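Local coordinates for protein phospho-furanose lactonase (Mycoplasma synoviae, PDB 3OVG) that hydrolyses 1,4-lactones, notably D-xylono-1,4-lactone 5-phosphate and L-arabino-1,4-lactone 5-phosphate, with two zinc ions bound in each subunit, at residues A[212-217]-A[233-238]; A[268-273]-A[322-327]; A[28-33]-A[75-80]; A[70-75]-A[97-102]. All coordinates share one frame; numbering follows the deposited sequence.

How the contacts relate
All four contacts belong to one TIM barrel whose active site holds two zinc ions. Contacts 1 and 2 adjoin on one side of the chain's centre, their centres about 9 Å apart. They share the sheet of strands 236-239 and 269-271. Q213 NE2 lies 2.7 Å from T270 OG1, and T236 OG1 lies 2.8 Å from R326 NH2. Contacts 3 and 4 adjoin on the opposite side, share G75 and have centres about 10 Å apart. There D70 OD2 is 2.6 Å from H28 ND1, a second-shell bond. The two groups converge on the metals without touching: H216 of contact 1 and H28 of contact 3 bind different zinc ions, and one water bridges both.

Contact 1: residues A[212-217]-A[233-238]; sequences IQISHL and TGVTLC. With ZN (zinc ion), chain H.
V235 packs on I212, with CG1 of V235 3.7 Å from CG2 of I212. Its chi1 of -62° leaves V235 CG2 between the backbone N and the carbonyl carbon, where it meets I214 CD1 at 4.1 Å. T236 N donates to I212 O (3.0 Å), and T236 O accepts from I214 N (2.8 Å). The T236 side chain shares a face with Q213 and S215, and its OG1 bonds R326. The short strand segments run parallel, 39° apart. With helix 223-233 between them they form a beta-alpha-beta unit of the TIM barrel. L237 lies on the other face, with I214, and packs on Y226 and I230 of that helix. The L237 side chain crosses L217 at about a right angle, CD2 to L217 CG 4.1 Å. C238 N donates to I214 O (2.9 Å) from above the carbonyl plane. A chi1 of -179° swings C238 SG toward S215 OG (3.7 Å) and Q213 NE2. C238 CB touches the same two atoms, but S215 OG bonds H26 and Q213 NE2 bonds T270. C238 O receives a weak bond from H216 N. Beyond the strand, H216 NE2 binds zinc (2.4 Å), and D240 holds H216 ND1.

Contact 2: residues A[268-273]-A[322-327]; sequences HITLSL and NNPKRV
T270 touches N323 and P324 through its methyl group. T270 CG2 is 3.9 Å from N323 CB and 4.1 Å from P324 CG, and the T270 and P324 side chains run antiparallel alongside each other. A chi1 of 54° tucks T270 OG1 in over the backbone and turns the methyl to the helix. N323 lies obliquely across the threonine, with its CB 3.7 Å from I269 O. H268 makes the third part of the contact. R326 extends from its backbone, bends at chi3 (66°), and brings NH2 to 4.2 Å from H268 CA. H268 CA meets the guanidinium edge-on. R326 NH2 bonds K267 O, which helps to fix the group beside the histidine. H268 ND1 bonds V235 O. The helix segment runs at 103° to the strand segment, and is kinked at P324, whose ring also packs on T23 and C25. In the TIM barrel this packs the end of helix 313-327 against strands 22-25, 236-239 and 269-271. The T270 contact is mainly carbon packing. The polar ends of T270, H268 and R326 instead tie the contact to Q213, V235 and K267.

Contact 3: residues A[28-33]-A[75-80]; sequences HFIKNG and GRDVLK. With ZN (zinc ion), chain G.
G75 O is met by two successive residues of the loop 28-33. N32 N donates to G75 O at 2.7 Å, nearly straight at 173°, and K31 CA makes a CH...O contact with the same oxygen. Waters bridge I30 O to D77 N and N32 O to G75 N. D77 is the N-cap of the helix that starts at V78. Its CG is anti to the backbone N (chi1 -174°), which turns the carboxylate toward K80. D77 OD1 accepts from K80 N at 2.9 Å, from above the carboxylate plane. D77 OD2 takes K80 NZ in a salt bridge (2.9 Å) on the syn lone pair. I30 CG2 is 3.3 Å from D77 CB, a tight fit, and I30 CG1 is 3.9 Å from K80 CB. H28 NE2 binds zinc at 2.3 Å. K31 CE lies over one face of the H28 ring, toward its rim. K31 NZ makes a salt bridge to E36 and hydrogen bonds to G276 O and a zinc-bound water. N32 packs on Y110 of a second subunit. In the TIM barrel the contact joins the loop between strand 22-25 and helix 35-39 to the start of helix 78-88, with helix 48-60 alongside I30 and K80.

Contact 4: residues A[70-75]-A[97-102]; sequences DPPNVG and MSTGFH
P71 and V74 pack against H102, where loops after the neighbouring strands 63-68 and 94-97 of the TIM barrel meet near the zinc site. The carbon contacts come first. V74 CG1 is 3.7 Å from H102 CD2. V74 CG2 is 3.9 Å from H102 CB, and the valine side chain stands at about a right angle to the histidine. A chi1 of -179° sets V74 CG1 anti to the backbone N and points it at H102 CD2, which leaves CG2 for H102 CB. P71 CG comes obliquely to H102 CB at 3.9 Å. The H102 ring is further packed by F106 and H188, both edge-to-face. The proline rings also press on the backbone of G100: its carbonyl oxygen is 3.3 Å from P71 CB and 3.1 Å from P72 CD.

Polar links between the loops run through water. One water donates to D70 O and accepts from S98 N. Another accepts from N73 N and donates to G100 O. Both loops are also fixed from within and from outside. Residues P71 to V74 form a type I turn, in which V74 N bonds P71 O. T99 OG1 bonds E129, and S98 O accepts from R76. S98 has its OG anti to the backbone N (chi1 -175°) and donates to T99 O at 2.8 Å, in the carbonyl plane and on a lone pair.

Contact 1: residues A[212-217]-A[233-238]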
loop_
_atom_site.group_PDB
_atom_site.type_symbol
_atom_site.label_atom_id
_atom_site.label_comp_id
_atom_site.label_asym_id
_atom_site.label_seq_id
_atom_site.Cartn_x
_atom_site.Cartn_y
_atom_site.Cartn_z
ATOM N N ILE A 212 -37.316 -12.471 9.770
ATOM C CA ILE A 212 -35.960 -11.949 9.876
ATOM C C ILE A 212 -34.910 -13.040 9.897
ATOM O O ILE A 212 -34.904 -13.899 10.789
ATOM C CB ILE A 212 -35.769 -11.114 11.176
ATOM C CG1 ILE A 212 -36.808 -9.983 11.273
ATOM C CG2 ILE A 212 -34.272 -10.648 11.341
ATOM C CD1 ILE A 212 -36.595 -9.077 12.497
ATOM N N GLN A 213 -34.004 -12.976 8.931
ATOM C CA GLN A 213 -32.754 -13.726 9.027
ATOM C C GLN A 213 -31.553 -12.815 9.281
ATOM O O GLN A 213 -31.458 -11.679 8.731
ATOM C CB GLN A 213 -32.495 -14.481 7.735
ATOM C CG GLN A 213 -33.343 -15.725 7.541
ATOM C CD GLN A 213 -33.132 -16.313 6.165
ATOM O OE1 GLN A 213 -33.727 -15.836 5.187
ATOM N NE2 GLN A 213 -32.288 -17.355 6.073
ATOM N N ILE A 214 -30.629 -13.312 10.104
ATOM C CA ILE A 214 -29.385 -12.609 10.328
ATOM C C ILE A 214 -28.195 -13.458 9.871
ATOM O O ILE A 214 -27.980 -14.557 10.380
ATOM C CB ILE A 214 -29.210 -12.172 11.792
ATOM C CG1 ILE A 214 -30.374 -11.273 12.226
ATOM C CG2 ILE A 214 -27.888 -11.394 11.942
ATOM C CD1 ILE A 214 -30.165 -10.664 13.603
ATOM N N SER A 215 -27.417 -12.939 8.923
ATOM C CA SER A 215 -26.336 -13.722 8.300
ATOM C C SER A 215 -24.982 -13.509 8.986
ATOM O O SER A 215 -24.779 -12.493 9.668
ATOM C CB SER A 215 -26.209 -13.361 6.803
ATOM O OG SER A 215 -26.882 -14.303 5.983
ATOM N N HIS A 216 -24.075 -14.464 8.754
ATOM C CA HIS A 216 -22.653 -14.440 9.158
ATOM C C HIS A 216 -22.316 -14.636 10.644
ATOM O O HIS A 216 -21.186 -14.361 11.061
ATOM C CB HIS A 216 -21.929 -13.212 8.640
ATOM C CG HIS A 216 -22.262 -12.881 7.231
ATOM N ND1 HIS A 216 -22.269 -13.826 6.227
ATOM C CD2 HIS A 216 -22.608 -11.710 6.649
ATOM C CE1 HIS A 216 -22.637 -13.261 5.095
ATOM N NE2 HIS A 216 -22.838 -11.975 5.321
ATOM N N LEU A 217 -23.244 -15.162 11.426
ATOM C CA LEU A 217 -22.924 -15.367 12.821
ATOM C C LEU A 217 -21.808 -16.412 12.916
ATOM O O LEU A 217 -21.124 -16.486 13.927
ATOM C CB LEU A 217 -24.147 -15.831 13.616
ATOM C CG LEU A 217 -25.042 -14.718 14.182
ATOM C CD1 LEU A 217 -24.284 -13.949 15.283
ATOM C CD2 LEU A 217 -25.550 -13.802 13.091
ATOM N N THR A 233 -35.005 -12.899 20.893
ATOM C CA THR A 233 -35.652 -12.183 19.782
ATOM C C THR A 233 -36.498 -13.036 18.837
ATOM O O THR A 233 -37.453 -12.540 18.221
ATOM C CB THR A 233 -34.633 -11.390 18.956
ATOM O OG1 THR A 233 -33.816 -12.295 18.175
ATOM C CG2 THR A 233 -33.751 -10.541 19.896
ATOM N N GLY A 234 -36.156 -14.312 18.728
ATOM C CA GLY A 234 -36.931 -15.234 17.922
ATOM C C GLY A 234 -36.573 -15.164 16.443
ATOM O O GLY A 234 -37.292 -15.712 15.594
ATOM N N VAL A 235 -35.486 -14.472 16.115
ATOM C CA VAL A 235 -35.067 -14.357 14.718
ATOM C C VAL A 235 -34.406 -15.664 14.302
ATOM O O VAL A 235 -34.297 -16.593 15.100
ATOM C CB VAL A 235 -34.127 -13.151 14.459
ATOM C CG1 VAL A 235 -34.845 -11.825 14.775
ATOM C CG2 VAL A 235 -32.822 -13.288 15.242
ATOM N N THR A 236 -34.007 -15.747 13.038
ATOM C CA THR A 236 -33.357 -16.951 12.493
ATOM C C THR A 236 -31.923 -16.567 12.085
ATOM O O THR A 236 -31.679 -15.485 11.495
ATOM C CB THR A 236 -34.177 -17.509 11.295
ATOM O OG1 THR A 236 -35.468 -17.907 11.754
ATOM C CG2 THR A 236 -33.480 -18.683 10.569
ATOM N N LEU A 237 -30.979 -17.419 12.459
ATOM C CA LEU A 237 -29.575 -17.240 12.102
ATOM C C LEU A 237 -29.319 -17.961 10.784
ATOM O O LEU A 237 -29.529 -19.157 10.695
ATOM C CB LEU A 237 -28.645 -17.791 13.220
ATOM C CG LEU A 237 -28.922 -17.225 14.625
ATOM C CD1 LEU A 237 -27.947 -17.717 15.711
ATOM C CD2 LEU A 237 -28.989 -15.673 14.584
ATOM N N CYS A 238 -28.918 -17.220 9.750
ATOM C CA CYS A 238 -28.509 -17.813 8.478
ATOM C C CYS A 238 -27.004 -18.005 8.481
ATOM O O CYS A 238 -26.257 -17.062 8.340
ATOM C CB CYS A 238 -28.914 -16.941 7.282
ATOM S SG CYS A 238 -28.446 -17.689 5.681
HETATM ZN ZN ZN H . -22.610 -10.408 3.532
HETATM O O HOH W 1 -25.648 -16.324 10.777
HETATM O O HOH W 2 -25.272 -16.313 5.253
HETATM O O HOH W 3 -21.379 -12.103 2.203
#

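Contact 2: residues A[268-273]-A[322-327]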
loop_
_atom_site.group_PDB
_atom_site.type_symbol
_atom_site.label_atom_id
_atom_site.label_comp_id
_atom_site.label_asym_id
_atom_site.label_seq_id
_atom_site.Cartn_x
_atom_site.Cartn_y
_atom_site.Cartn_z
ATOM N N HIS A 268 -34.694 -22.273 14.146
ATOM C CA HIS A 268 -34.147 -20.921 14.002
ATOM C C HIS A 268 -32.818 -20.841 13.267
ATOM O O HIS A 268 -32.059 -19.896 13.464
ATOM C CB HIS A 268 -34.040 -20.285 15.373
ATOM C CG HIS A 268 -35.373 -20.071 15.990
ATOM N ND1 HIS A 268 -36.050 -18.875 15.893
ATOM C CD2 HIS A 268 -36.197 -20.927 16.645
ATOM C CE1 HIS A 268 -37.224 -18.994 16.492
ATOM N NE2 HIS A 268 -37.335 -20.227 16.959
ATOM N N ILE A 269 -32.586 -21.804 12.379
ATOM C CA ILE A 269 -31.324 -21.937 11.692
ATOM C C ILE A 269 -31.552 -22.167 10.203
ATOM O O ILE A 269 -32.279 -23.085 9.807
ATOM C CB ILE A 269 -30.551 -23.139 12.243
ATOM C CG1 ILE A 269 -30.350 -22.992 13.753
ATOM C CG2 ILE A 269 -29.213 -23.321 11.494
ATOM C CD1 ILE A 269 -29.598 -24.175 14.387
ATOM N N THR A 270 -30.908 -21.370 9.361
ATOM C CA THR A 270 -30.868 -21.745 7.961
ATOM C C THR A 270 -29.408 -21.859 7.540
ATOM O O THR A 270 -28.494 -21.526 8.318
ATOM C CB THR A 270 -31.626 -20.732 7.066
ATOM O OG1 THR A 270 -31.103 -19.436 7.311
ATOM C CG2 THR A 270 -33.121 -20.746 7.396
ATOM N N LEU A 271 -29.181 -22.345 6.325
ATOM C CA LEU A 271 -27.825 -22.565 5.814
ATOM C C LEU A 271 -27.662 -21.850 4.464
ATOM O O LEU A 271 -28.642 -21.474 3.833
ATOM C CB LEU A 271 -27.543 -24.053 5.649
ATOM C CG LEU A 271 -27.053 -24.844 6.876
ATOM C CD1 LEU A 271 -26.735 -26.272 6.456
ATOM C CD2 LEU A 271 -25.803 -24.159 7.436
ATOM N N SER A 272 -26.415 -21.689 4.046
ATOM C CA SER A 272 -26.045 -20.908 2.870
ATOM C C SER A 272 -24.570 -21.179 2.603
ATOM O O SER A 272 -23.864 -21.673 3.482
ATOM C CB SER A 272 -26.246 -19.423 3.124
ATOM O OG SER A 272 -25.360 -18.947 4.128
ATOM N N LEU A 273 -24.111 -20.890 1.392
ATOM C CA LEU A 273 -22.685 -20.950 1.090
ATOM C C LEU A 273 -22.087 -19.510 1.034
ATOM O O LEU A 273 -20.885 -19.300 1.276
ATOM C CB LEU A 273 -22.433 -21.729 -0.211
ATOM C CG LEU A 273 -22.333 -23.248 -0.036
ATOM C CD1 LEU A 273 -21.742 -23.533 1.341
ATOM C CD2 LEU A 273 -23.652 -23.942 -0.170
ATOM N N ASN A 322 -37.967 -26.651 6.010
ATOM C CA ASN A 322 -39.001 -26.072 6.871
ATOM C C ASN A 322 -38.762 -24.625 7.349
ATOM O O ASN A 322 -39.676 -23.786 7.320
ATOM C CB ASN A 322 -39.322 -26.993 8.068
ATOM C CG ASN A 322 -40.084 -28.258 7.652
ATOM O OD1 ASN A 322 -40.856 -28.243 6.695
ATOM N ND2 ASN A 322 -39.853 -29.357 8.366
ATOM N N ASN A 323 -37.543 -24.327 7.774
ATOM C CA ASN A 323 -37.238 -22.983 8.254
ATOM C C ASN A 323 -37.324 -21.966 7.108
ATOM O O ASN A 323 -37.945 -20.912 7.252
ATOM C CB ASN A 323 -35.888 -22.960 8.962
ATOM C CG ASN A 323 -35.839 -23.925 10.168
ATOM O OD1 ASN A 323 -34.760 -24.182 10.743
ATOM N ND2 ASN A 323 -36.989 -24.467 10.538
ATOM N N PRO A 324 -36.744 -22.292 5.945
ATOM C CA PRO A 324 -36.891 -21.310 4.856
ATOM C C PRO A 324 -38.338 -21.138 4.367
ATOM O O PRO A 324 -38.725 -20.036 3.928
ATOM C CB PRO A 324 -35.994 -21.867 3.744
ATOM C CG PRO A 324 -35.044 -22.807 4.435
ATOM C CD PRO A 324 -35.831 -23.394 5.596
ATOM N N LYS A 325 -39.123 -22.217 4.443
ATOM C CA LYS A 325 -40.525 -22.176 4.075
ATOM C C LYS A 325 -41.260 -21.170 4.963
ATOM O O LYS A 325 -42.139 -20.412 4.504
ATOM C CB LYS A 325 -41.141 -23.583 4.189
ATOM C CG LYS A 325 -42.617 -23.658 3.913
ATOM C CD LYS A 325 -42.994 -25.036 3.302
ATOM C CE LYS A 325 -43.213 -26.109 4.339
ATOM N NZ LYS A 325 -44.682 -26.246 4.676
ATOM N N ARG A 326 -40.866 -21.159 6.228
ATOM C CA ARG A 326 -41.360 -20.203 7.215
ATOM C C ARG A 326 -40.838 -18.785 6.989
ATOM O O ARG A 326 -41.613 -17.856 6.825
ATOM C CB ARG A 326 -40.999 -20.653 8.632
ATOM C CG ARG A 326 -41.372 -19.637 9.681
ATOM C CD ARG A 326 -41.156 -20.166 11.107
ATOM N NE ARG A 326 -39.750 -20.411 11.450
ATOM C CZ ARG A 326 -38.843 -19.450 11.615
ATOM N NH1 ARG A 326 -39.181 -18.176 11.439
ATOM N NH2 ARG A 326 -37.586 -19.755 11.938
ATOM N N VAL A 327 -39.524 -18.616 6.968
ATOM C CA VAL A 327 -38.948 -17.274 7.022
ATOM C C VAL A 327 -39.035 -16.502 5.696
ATOM O O VAL A 327 -38.971 -15.277 5.711
ATOM C CB VAL A 327 -37.502 -17.288 7.535
ATOM C CG1 VAL A 327 -37.449 -17.908 8.912
ATOM C CG2 VAL A 327 -36.572 -18.053 6.563
#

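Contact 3: residues A[28-33]-A[75-80]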
loop_
_atom_site.group_PDB
_atom_site.type_symbol
_atom_site.label_atom_id
_atom_site.label_comp_id
_atom_site.label_asym_id
_atom_site.label_seq_id
_atom_site.Cartn_x
_atom_site.Cartn_y
_atom_site.Cartn_z
ATOM N N HIS A 28 -24.741 -16.174 -4.280
ATOM C CA HIS A 28 -24.485 -15.224 -5.339
ATOM C C HIS A 28 -24.195 -15.964 -6.603
ATOM O O HIS A 28 -23.779 -17.098 -6.553
ATOM C CB HIS A 28 -23.276 -14.339 -5.008
ATOM C CG HIS A 28 -23.438 -13.585 -3.739
ATOM N ND1 HIS A 28 -24.080 -12.372 -3.681
ATOM C CD2 HIS A 28 -23.111 -13.903 -2.465
ATOM C CE1 HIS A 28 -24.130 -11.962 -2.429
ATOM N NE2 HIS A 28 -23.556 -12.880 -1.671
ATOM N N PHE A 29 -24.381 -15.292 -7.734
ATOM C CA PHE A 29 -23.896 -15.814 -8.997
ATOM C C PHE A 29 -23.253 -14.700 -9.797
ATOM O O PHE A 29 -22.103 -14.816 -10.232
ATOM C CB PHE A 29 -25.035 -16.456 -9.787
ATOM C CG PHE A 29 -25.457 -17.790 -9.249
ATOM C CD1 PHE A 29 -24.574 -18.864 -9.252
ATOM C CD2 PHE A 29 -26.733 -17.979 -8.759
ATOM C CE1 PHE A 29 -24.971 -20.136 -8.741
ATOM C CE2 PHE A 29 -27.132 -19.230 -8.257
ATOM C CZ PHE A 29 -26.250 -20.313 -8.265
ATOM N N ILE A 30 -24.018 -13.627 -9.999
ATOM C CA ILE A 30 -23.531 -12.456 -10.701
ATOM C C ILE A 30 -23.288 -11.300 -9.725
ATOM O O ILE A 30 -24.184 -10.919 -8.963
ATOM C CB ILE A 30 -24.552 -12.009 -11.761
ATOM C CG1 ILE A 30 -24.883 -13.193 -12.699
ATOM C CG2 ILE A 30 -24.024 -10.768 -12.523
ATOM C CD1 ILE A 30 -23.730 -13.615 -13.594
ATOM N N LYS A 31 -22.070 -10.769 -9.748
ATOM C CA LYS A 31 -21.730 -9.539 -9.068
ATOM C C LYS A 31 -21.140 -8.645 -10.138
ATOM O O LYS A 31 -20.014 -8.857 -10.628
ATOM C CB LYS A 31 -20.716 -9.776 -7.940
ATOM C CG LYS A 31 -21.318 -10.440 -6.682
ATOM C CD LYS A 31 -20.240 -10.611 -5.558
ATOM C CE LYS A 31 -20.886 -11.059 -4.222
ATOM N NZ LYS A 31 -19.921 -10.931 -3.056
ATOM N N ASN A 32 -21.915 -7.652 -10.521
ATOM C CA ASN A 32 -21.566 -6.823 -11.652
ATOM C C ASN A 32 -21.021 -5.469 -11.178
ATOM O O ASN A 32 -21.771 -4.525 -10.981
ATOM C CB ASN A 32 -22.835 -6.671 -12.507
ATOM C CG ASN A 32 -22.610 -5.878 -13.758
ATOM O OD1 ASN A 32 -23.503 -5.143 -14.214
ATOM N ND2 ASN A 32 -21.431 -6.011 -14.333
ATOM N N GLY A 33 -19.712 -5.373 -10.977
ATOM C CA GLY A 33 -19.128 -4.140 -10.487
ATOM C C GLY A 33 -19.587 -3.766 -9.083
ATOM O O GLY A 33 -20.007 -4.612 -8.294
ATOM N N GLY A 75 -23.434 -4.702 -6.756
ATOM C CA GLY A 75 -23.244 -5.867 -7.604
ATOM C C GLY A 75 -24.423 -6.524 -8.304
ATOM O O GLY A 75 -24.208 -7.363 -9.189
ATOM N N ARG A 76 -25.647 -6.126 -7.952
ATOM C CA ARG A 76 -26.853 -6.803 -8.423
ATOM C C ARG A 76 -26.990 -6.640 -9.911
ATOM O O ARG A 76 -26.808 -5.531 -10.458
ATOM C CB ARG A 76 -28.104 -6.258 -7.726
ATOM C CG ARG A 76 -29.329 -7.145 -7.893
ATOM C CD ARG A 76 -30.616 -6.537 -7.259
ATOM N NE ARG A 76 -31.112 -5.402 -8.055
ATOM C CZ ARG A 76 -32.185 -4.663 -7.768
ATOM N NH1 ARG A 76 -32.902 -4.899 -6.657
ATOM N NH2 ARG A 76 -32.516 -3.643 -8.600
ATOM N N ASP A 77 -27.343 -7.738 -10.569
ATOM C CA ASP A 77 -27.520 -7.742 -12.019
ATOM C C ASP A 77 -28.837 -8.465 -12.317
ATOM O O ASP A 77 -28.906 -9.696 -12.328
ATOM C CB ASP A 77 -26.309 -8.398 -12.703
ATOM C CG ASP A 77 -26.367 -8.311 -14.235
ATOM O OD1 ASP A 77 -27.482 -8.240 -14.792
ATOM O OD2 ASP A 77 -25.295 -8.348 -14.881
ATOM N N VAL A 78 -29.885 -7.681 -12.543
ATOM C CA VAL A 78 -31.216 -8.226 -12.809
ATOM C C VAL A 78 -31.263 -9.056 -14.088
ATOM O O VAL A 78 -31.825 -10.142 -14.122
ATOM C CB VAL A 78 -32.277 -7.070 -12.922
ATOM C CG1 VAL A 78 -33.608 -7.583 -13.442
ATOM C CG2 VAL A 78 -32.449 -6.397 -11.613
ATOM N N LEU A 79 -30.725 -8.516 -15.171
ATOM C CA LEU A 79 -30.807 -9.207 -16.457
ATOM C C LEU A 79 -30.059 -10.529 -16.451
ATOM O O LEU A 79 -30.575 -11.553 -16.873
ATOM C CB LEU A 79 -30.270 -8.314 -17.578
ATOM C CG LEU A 79 -31.131 -7.052 -17.709
ATOM C CD1 LEU A 79 -30.532 -6.081 -18.730
ATOM C CD2 LEU A 79 -32.489 -7.454 -18.134
ATOM N N LYS A 80 -28.815 -10.513 -16.026
ATOM C CA LYS A 80 -28.086 -11.762 -16.029
ATOM C C LYS A 80 -28.666 -12.787 -15.036
ATOM O O LYS A 80 -28.709 -13.975 -15.334
ATOM C CB LYS A 80 -26.612 -11.528 -15.774
ATOM C CG LYS A 80 -25.895 -10.878 -16.948
ATOM C CD LYS A 80 -24.385 -10.942 -16.756
ATOM C CE LYS A 80 -23.698 -9.941 -17.641
ATOM N NZ LYS A 80 -24.478 -8.639 -17.654
HETATM ZN ZN ZN G . -22.962 -12.413 0.490
HETATM O O HOH W 4 -26.883 -10.081 -9.259
HETATM O O HOH W 5 -20.914 -11.475 -0.605
HETATM O O HOH W 6 -22.797 -2.774 -8.666
HETATM O O HOH W 3 -21.379 -12.103 2.203
#

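Contact 4: residues A[70-75]-A[97-102]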
loop_
_atom_site.group_PDB
_atom_site.type_symbol
_atom_site.label_atom_id
_atom_site.label_comp_id
_atom_site.label_asym_id
_atom_site.label_seq_id
_atom_site.Cartn_x
_atom_site.Cartn_y
_atom_site.Cartn_z
ATOM N N ASP A 70 -27.886 -9.721 -3.270
ATOM C CA ASP A 70 -27.225 -8.498 -3.709
ATOM C C ASP A 70 -28.188 -7.304 -3.695
ATOM O O ASP A 70 -29.155 -7.279 -4.443
ATOM C CB ASP A 70 -26.700 -8.710 -5.110
ATOM C CG ASP A 70 -26.060 -10.098 -5.282
ATOM O OD1 ASP A 70 -26.787 -11.039 -5.704
ATOM O OD2 ASP A 70 -24.849 -10.221 -4.988
ATOM N N PRO A 71 -27.934 -6.316 -2.834
ATOM C CA PRO A 71 -28.832 -5.159 -2.879
ATOM C C PRO A 71 -28.525 -4.385 -4.168
ATOM O O PRO A 71 -27.471 -4.556 -4.766
ATOM C CB PRO A 71 -28.402 -4.321 -1.672
ATOM C CG PRO A 71 -27.000 -4.823 -1.282
ATOM C CD PRO A 71 -26.679 -6.044 -2.115
ATOM N N PRO A 72 -29.441 -3.522 -4.595
ATOM C CA PRO A 72 -29.322 -2.891 -5.925
ATOM C C PRO A 72 -27.945 -2.284 -6.215
ATOM O O PRO A 72 -27.418 -2.435 -7.317
ATOM C CB PRO A 72 -30.355 -1.754 -5.881
ATOM C CG PRO A 72 -31.191 -1.973 -4.672
ATOM C CD PRO A 72 -30.672 -3.150 -3.884
ATOM N N ASN A 73 -27.377 -1.580 -5.235
ATOM C CA ASN A 73 -26.194 -0.758 -5.501
ATOM C C ASN A 73 -24.879 -1.496 -5.295
ATOM O O ASN A 73 -23.830 -0.920 -5.498
ATOM C CB ASN A 73 -26.204 0.486 -4.630
ATOM C CG ASN A 73 -27.458 1.335 -4.846
ATOM O OD1 ASN A 73 -27.720 1.831 -5.956
ATOM N ND2 ASN A 73 -28.228 1.500 -3.796
ATOM N N VAL A 74 -24.942 -2.751 -4.876
ATOM C CA VAL A 74 -23.722 -3.510 -4.648
ATOM C C VAL A 74 -23.735 -4.815 -5.467
ATOM O O VAL A 74 -24.074 -5.870 -4.970
ATOM C CB VAL A 74 -23.490 -3.712 -3.140
ATOM C CG1 VAL A 74 -22.191 -4.480 -2.868
ATOM C CG2 VAL A 74 -23.408 -2.352 -2.470
ATOM N N GLY A 75 -23.434 -4.702 -6.756
ATOM C CA GLY A 75 -23.244 -5.867 -7.604
ATOM C C GLY A 75 -24.423 -6.524 -8.304
ATOM O O GLY A 75 -24.208 -7.363 -9.189
HETATM N N MSE A 97 -34.575 -12.623 -5.502
HETATM C CA MSE A 97 -33.595 -11.550 -5.511
HETATM C C MSE A 97 -33.932 -10.513 -4.447
HETATM O O MSE A 97 -35.041 -10.528 -3.912
HETATM C CB MSE A 97 -33.513 -10.912 -6.907
HETATM C CG MSE A 97 -32.797 -11.834 -7.910
HETATM SE SE MSE A 97 -32.638 -10.839 -9.614
HETATM C CE MSE A 97 -31.059 -9.712 -9.222
ATOM N N SER A 98 -33.002 -9.584 -4.187
ATOM C CA SER A 98 -33.134 -8.702 -3.033
ATOM C C SER A 98 -33.254 -7.253 -3.389
ATOM O O SER A 98 -32.650 -6.781 -4.376
ATOM C CB SER A 98 -31.942 -8.873 -2.107
ATOM O OG SER A 98 -32.110 -8.115 -0.921
ATOM N N THR A 99 -33.999 -6.517 -2.575
ATOM C CA THR A 99 -33.858 -5.058 -2.623
ATOM C C THR A 99 -33.087 -4.544 -1.372
ATOM O O THR A 99 -32.423 -5.307 -0.688
ATOM C CB THR A 99 -35.226 -4.313 -2.856
ATOM O OG1 THR A 99 -34.984 -2.914 -3.001
ATOM C CG2 THR A 99 -36.209 -4.511 -1.682
ATOM N N GLY A 100 -33.102 -3.251 -1.110
ATOM C CA GLY A 100 -32.419 -2.751 0.069
ATOM C C GLY A 100 -30.954 -2.341 -0.057
ATOM O O GLY A 100 -30.505 -1.883 -1.095
ATOM N N PHE A 101 -30.207 -2.522 1.027
ATOM C CA PHE A 101 -28.885 -1.916 1.184
ATOM C C PHE A 101 -27.861 -2.843 1.808
ATOM O O PHE A 101 -28.222 -3.719 2.596
ATOM C CB PHE A 101 -29.022 -0.697 2.056
ATOM C CG PHE A 101 -29.797 0.383 1.394
ATOM C CD1 PHE A 101 -29.160 1.263 0.533
ATOM C CD2 PHE A 101 -31.158 0.466 1.553
ATOM C CE1 PHE A 101 -29.873 2.255 -0.113
ATOM C CE2 PHE A 101 -31.890 1.469 0.893
ATOM C CZ PHE A 101 -31.244 2.349 0.073
ATOM N N HIS A 102 -26.593 -2.636 1.454
ATOM C CA HIS A 102 -25.486 -3.306 2.132
ATOM C C HIS A 102 -25.052 -2.475 3.351
ATOM O O HIS A 102 -25.736 -1.518 3.727
ATOM C CB HIS A 102 -24.324 -3.465 1.177
ATOM C CG HIS A 102 -23.660 -4.795 1.295
ATOM N ND1 HIS A 102 -23.204 -5.290 2.499
ATOM C CD2 HIS A 102 -23.390 -5.746 0.368
ATOM C CE1 HIS A 102 -22.678 -6.487 2.308
ATOM N NE2 HIS A 102 -22.775 -6.786 1.023
HETATM O O HOH W 7 -30.585 -9.467 -5.653
HETATM O O HOH W 8 -28.347 -0.755 -2.394
#